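Local coordinates for protein YohF (Salmonella typhimurium, PDB 6WON) that probably catalyses NAD(P)-dependent oxidoreduction, perhaps of acetoin, as a short-chain dehydrogenase/reductase, at residues B[204-212]-B[242-252]. Numbering follows the deposited sequence.
Sequences SEPSIPIAR and DGGFMLANPQF
With CG swung opposite its backbone N (chi1 -176°), Phe-252 turns its ring toward the Ser-207 to Pro-209 backbone, which it meets obliquely, while Ile-208, at chi1 -50°, sends CG2 rather than the longer branch to the carbonyls of Asp-242 and Gly-243. The pair of loops illustrates how chain with little regular structure can pack closely when turns and short 3-10 segments give it shape. Pro-209, next in the chain after Ile-208, has the largest area buried by the other segment: its CG lies 3.1 Å from Gly-244 O and 4.0 Å from Phe-252 CE1. Phe-252 CZ lies 3.8 Å from Pro-209 CA, and Pro-206 O approaches the edge of the Phe-252 ring near its plane. Ala-248 CB lies over one face of that aromatic ring, offset toward the rim, and also meets Pro-209 CD.

A single hydrogen bond joins the segments, from Ile-210 N to Gly-243 O (3.1 Å), lying in the carbonyl plane. Ile-210 CB and CG2 also touch this oxygen, and Ile-210 CG2 packs directly on the glycine backbone, 3.7 Å from Gly-243 CA. Asp-242 holds the glycine turn in shape with both carboxylate oxygens: OD1 accepts from Gly-244 N in an Asx turn and OD2 from Met-246 N at 2.8 Å, each donor approaching from above the carboxylate plane.

Neighbouring subunits complete the setting. Leu-171 of the third subunit packs on both Pro-209 and Phe-252, whereas Thr-147 and Pro-148 of the second receive hydrogen bonds from Asn-249 ND2. The type I turn from Ile-208 to Ala-211 meets the type I' turn from Asp-242 to Phe-245, joining the loop before helix 216-226 to the C-terminal tail after strand 238-241, where the second and third subunits adjoin this chain of a tetrameric SDR Rossmann fold.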
loop_
_atom_site.group_PDB
_atom_site.type_symbol
_atom_site.label_atom_id
_atom_site.label_comp_id
_atom_site.label_asym_id
_atom_site.label_seq_id
_atom_site.Cartn_x
_atom_site.Cartn_y
_atom_site.Cartn_z
ATOM N N SER B 204 -26.709 -8.574 6.421
ATOM C CA SER B 204 -26.840 -9.530 5.326
ATOM C C SER B 204 -25.503 -9.994 4.760
ATOM O O SER B 204 -25.478 -10.977 4.009
ATOM C CB SER B 204 -27.692 -8.932 4.201
ATOM O OG SER B 204 -27.181 -7.679 3.774
ATOM N N GLU B 205 -24.399 -9.311 5.078
ATOM C CA GLU B 205 -23.057 -9.732 4.676
ATOM C C GLU B 205 -22.153 -9.749 5.904
ATOM O O GLU B 205 -21.339 -8.836 6.103
ATOM C CB GLU B 205 -22.477 -8.817 3.599
ATOM C CG GLU B 205 -23.208 -8.860 2.262
ATOM C CD GLU B 205 -22.956 -10.142 1.476
ATOM O OE1 GLU B 205 -22.089 -10.958 1.883
ATOM O OE2 GLU B 205 -23.635 -10.327 0.447
ATOM N N PRO B 206 -22.245 -10.795 6.733
ATOM C CA PRO B 206 -21.477 -10.815 7.993
ATOM C C PRO B 206 -19.962 -10.788 7.819
ATOM O O PRO B 206 -19.256 -10.400 8.760
ATOM C CB PRO B 206 -21.931 -12.120 8.657
ATOM C CG PRO B 206 -23.235 -12.449 8.010
ATOM C CD PRO B 206 -23.138 -11.957 6.607
ATOM N N SER B 207 -19.432 -11.190 6.660
ATOM C CA SER B 207 -17.983 -11.201 6.474
ATOM C C SER B 207 -17.389 -9.804 6.287
ATOM O O SER B 207 -16.165 -9.649 6.389
ATOM C CB SER B 207 -17.614 -12.093 5.280
ATOM O OG SER B 207 -18.167 -11.589 4.064
ATOM N N ILE B 208 -18.215 -8.797 6.016
ATOM C CA ILE B 208 -17.776 -7.421 5.794
ATOM C C ILE B 208 -18.015 -6.640 7.079
ATOM O O ILE B 208 -19.080 -6.800 7.691
ATOM C CB ILE B 208 -18.531 -6.779 4.623
ATOM C CG1 ILE B 208 -18.493 -7.706 3.397
ATOM C CG2 ILE B 208 -17.990 -5.365 4.335
ATOM C CD1 ILE B 208 -19.393 -7.254 2.259
ATOM N N PRO B 209 -17.068 -5.804 7.528
ATOM C CA PRO B 209 -17.247 -5.133 8.835
ATOM C C PRO B 209 -18.579 -4.407 8.972
ATOM O O PRO B 209 -19.266 -4.576 9.986
ATOM C CB PRO B 209 -16.044 -4.182 8.896
ATOM C CG PRO B 209 -14.977 -4.910 8.110
ATOM C CD PRO B 209 -15.709 -5.604 6.980
ATOM N N ILE B 210 -18.989 -3.642 7.955
ATOM C CA ILE B 210 -20.279 -2.959 7.997
ATOM C C ILE B 210 -21.459 -3.917 7.882
ATOM O O ILE B 210 -22.605 -3.512 8.113
ATOM C CB ILE B 210 -20.329 -1.883 6.890
ATOM C CG1 ILE B 210 -21.375 -0.815 7.225
ATOM C CG2 ILE B 210 -20.569 -2.529 5.531
ATOM C CD1 ILE B 210 -21.195 0.468 6.462
ATOM N N ALA B 211 -21.203 -5.178 7.540
ATOM C CA ALA B 211 -22.181 -6.265 7.592
ATOM C C ALA B 211 -23.273 -6.149 6.531
ATOM O O ALA B 211 -24.332 -6.775 6.661
ATOM C CB ALA B 211 -22.816 -6.392 8.989
ATOM N N ARG B 212 -23.041 -5.399 5.460
ATOM C CA ARG B 212 -24.016 -5.298 4.383
ATOM C C ARG B 212 -23.280 -4.937 3.103
ATOM O O ARG B 212 -22.168 -4.397 3.154
ATOM C CB ARG B 212 -25.095 -4.246 4.700
ATOM C CG ARG B 212 -24.566 -2.809 4.765
ATOM C CD ARG B 212 -25.695 -1.785 4.672
ATOM N NE ARG B 212 -25.258 -0.406 4.908
ATOM C CZ ARG B 212 -24.774 0.400 3.962
ATOM N NH1 ARG B 212 -24.638 -0.040 2.716
ATOM N NH2 ARG B 212 -24.430 1.652 4.258
ATOM N N ASP B 242 -15.805 0.554 0.585
ATOM C CA ASP B 242 -15.953 -0.888 0.730
ATOM C C ASP B 242 -16.518 -1.324 2.078
ATOM O O ASP B 242 -16.377 -2.501 2.438
ATOM C CB ASP B 242 -14.594 -1.555 0.506
ATOM C CG ASP B 242 -13.596 -1.256 1.629
ATOM O OD1 ASP B 242 -13.860 -0.383 2.491
ATOM O OD2 ASP B 242 -12.529 -1.900 1.643
ATOM N N GLY B 243 -17.136 -0.420 2.834
ATOM C CA GLY B 243 -17.672 -0.756 4.146
ATOM C C GLY B 243 -16.686 -1.441 5.079
ATOM O O GLY B 243 -17.078 -2.235 5.944
ATOM N N GLY B 244 -15.397 -1.157 4.900
ATOM C CA GLY B 244 -14.359 -1.747 5.725
ATOM C C GLY B 244 -13.794 -3.051 5.209
ATOM O O GLY B 244 -13.041 -3.708 5.941
ATOM N N PHE B 245 -14.136 -3.441 3.974
ATOM C CA PHE B 245 -13.634 -4.682 3.383
ATOM C C PHE B 245 -12.126 -4.845 3.586
ATOM O O PHE B 245 -11.661 -5.906 4.013
ATOM C CB PHE B 245 -13.997 -4.704 1.892
ATOM C CG PHE B 245 -13.655 -5.992 1.173
ATOM C CD1 PHE B 245 -12.372 -6.207 0.671
ATOM C CD2 PHE B 245 -14.630 -6.956 0.943
ATOM C CE1 PHE B 245 -12.068 -7.387 -0.022
ATOM C CE2 PHE B 245 -14.334 -8.131 0.246
ATOM C CZ PHE B 245 -13.055 -8.347 -0.231
ATOM N N MET B 246 -11.352 -3.797 3.296
ATOM C CA MET B 246 -9.896 -3.877 3.391
ATOM C C MET B 246 -9.404 -4.016 4.831
ATOM O O MET B 246 -8.253 -4.413 5.042
ATOM C CB MET B 246 -9.246 -2.632 2.776
ATOM C CG MET B 246 -9.489 -2.405 1.282
ATOM S SD MET B 246 -9.008 -3.780 0.221
ATOM C CE MET B 246 -7.215 -3.736 0.241
ATOM N N LEU B 247 -10.231 -3.684 5.823
ATOM C CA LEU B 247 -9.828 -3.853 7.216
ATOM C C LEU B 247 -9.886 -5.299 7.691
ATOM O O LEU B 247 -9.287 -5.622 8.729
ATOM C CB LEU B 247 -10.721 -3.004 8.121
ATOM C CG LEU B 247 -10.786 -1.518 7.754
ATOM C CD1 LEU B 247 -11.905 -0.818 8.505
ATOM C CD2 LEU B 247 -9.447 -0.857 8.033
ATOM N N ALA B 248 -10.611 -6.170 6.986
ATOM C CA ALA B 248 -10.912 -7.511 7.486
ATOM C C ALA B 248 -9.809 -8.486 7.070
ATOM O O ALA B 248 -9.630 -8.766 5.882
ATOM C CB ALA B 248 -12.276 -7.965 6.980
ATOM N N ASN B 249 -9.087 -9.011 8.046
ATOM C CA ASN B 249 -7.986 -9.941 7.835
ATOM C C ASN B 249 -8.299 -11.212 8.630
ATOM O O ASN B 249 -9.380 -11.297 9.223
ATOM C CB ASN B 249 -6.664 -9.276 8.249
ATOM C CG ASN B 249 -6.723 -8.666 9.637
ATOM O OD1 ASN B 249 -6.995 -9.364 10.625
ATOM N ND2 ASN B 249 -6.459 -7.356 9.727
ATOM N N PRO B 250 -7.433 -12.235 8.634
ATOM C CA PRO B 250 -7.739 -13.446 9.423
ATOM C C PRO B 250 -8.121 -13.202 10.880
ATOM O O PRO B 250 -8.826 -14.036 11.464
ATOM C CB PRO B 250 -6.436 -14.249 9.322
ATOM C CG PRO B 250 -5.944 -13.926 7.948
ATOM C CD PRO B 250 -6.338 -12.494 7.672
ATOM N N GLN B 251 -7.665 -12.108 11.496
ATOM C CA GLN B 251 -7.988 -11.867 12.897
ATOM C C GLN B 251 -9.373 -11.260 13.088
ATOM O O GLN B 251 -9.855 -11.202 14.226
ATOM C CB GLN B 251 -6.923 -10.971 13.534
ATOM C CG GLN B 251 -5.561 -11.647 13.685
ATOM C CD GLN B 251 -5.457 -12.481 14.948
ATOM O OE1 GLN B 251 -6.460 -12.765 15.602
ATOM N NE2 GLN B 251 -4.235 -12.865 15.310
ATOM N N PHE B 252 -10.019 -10.818 12.005
ATOM C CA PHE B 252 -11.408 -10.376 12.068
ATOM C C PHE B 252 -12.335 -11.476 12.576
ATOM O O PHE B 252 -13.457 -11.182 13.003
ATOM C CB PHE B 252 -11.850 -9.898 10.683
ATOM C CG PHE B 252 -13.240 -9.322 10.643
ATOM C CD1 PHE B 252 -13.510 -8.083 11.210
ATOM C CD2 PHE B 252 -14.275 -10.014 10.026
ATOM C CE1 PHE B 252 -14.795 -7.547 11.177
ATOM C CE2 PHE B 252 -15.559 -9.482 9.979
ATOM C CZ PHE B 252 -15.820 -8.248 10.560
#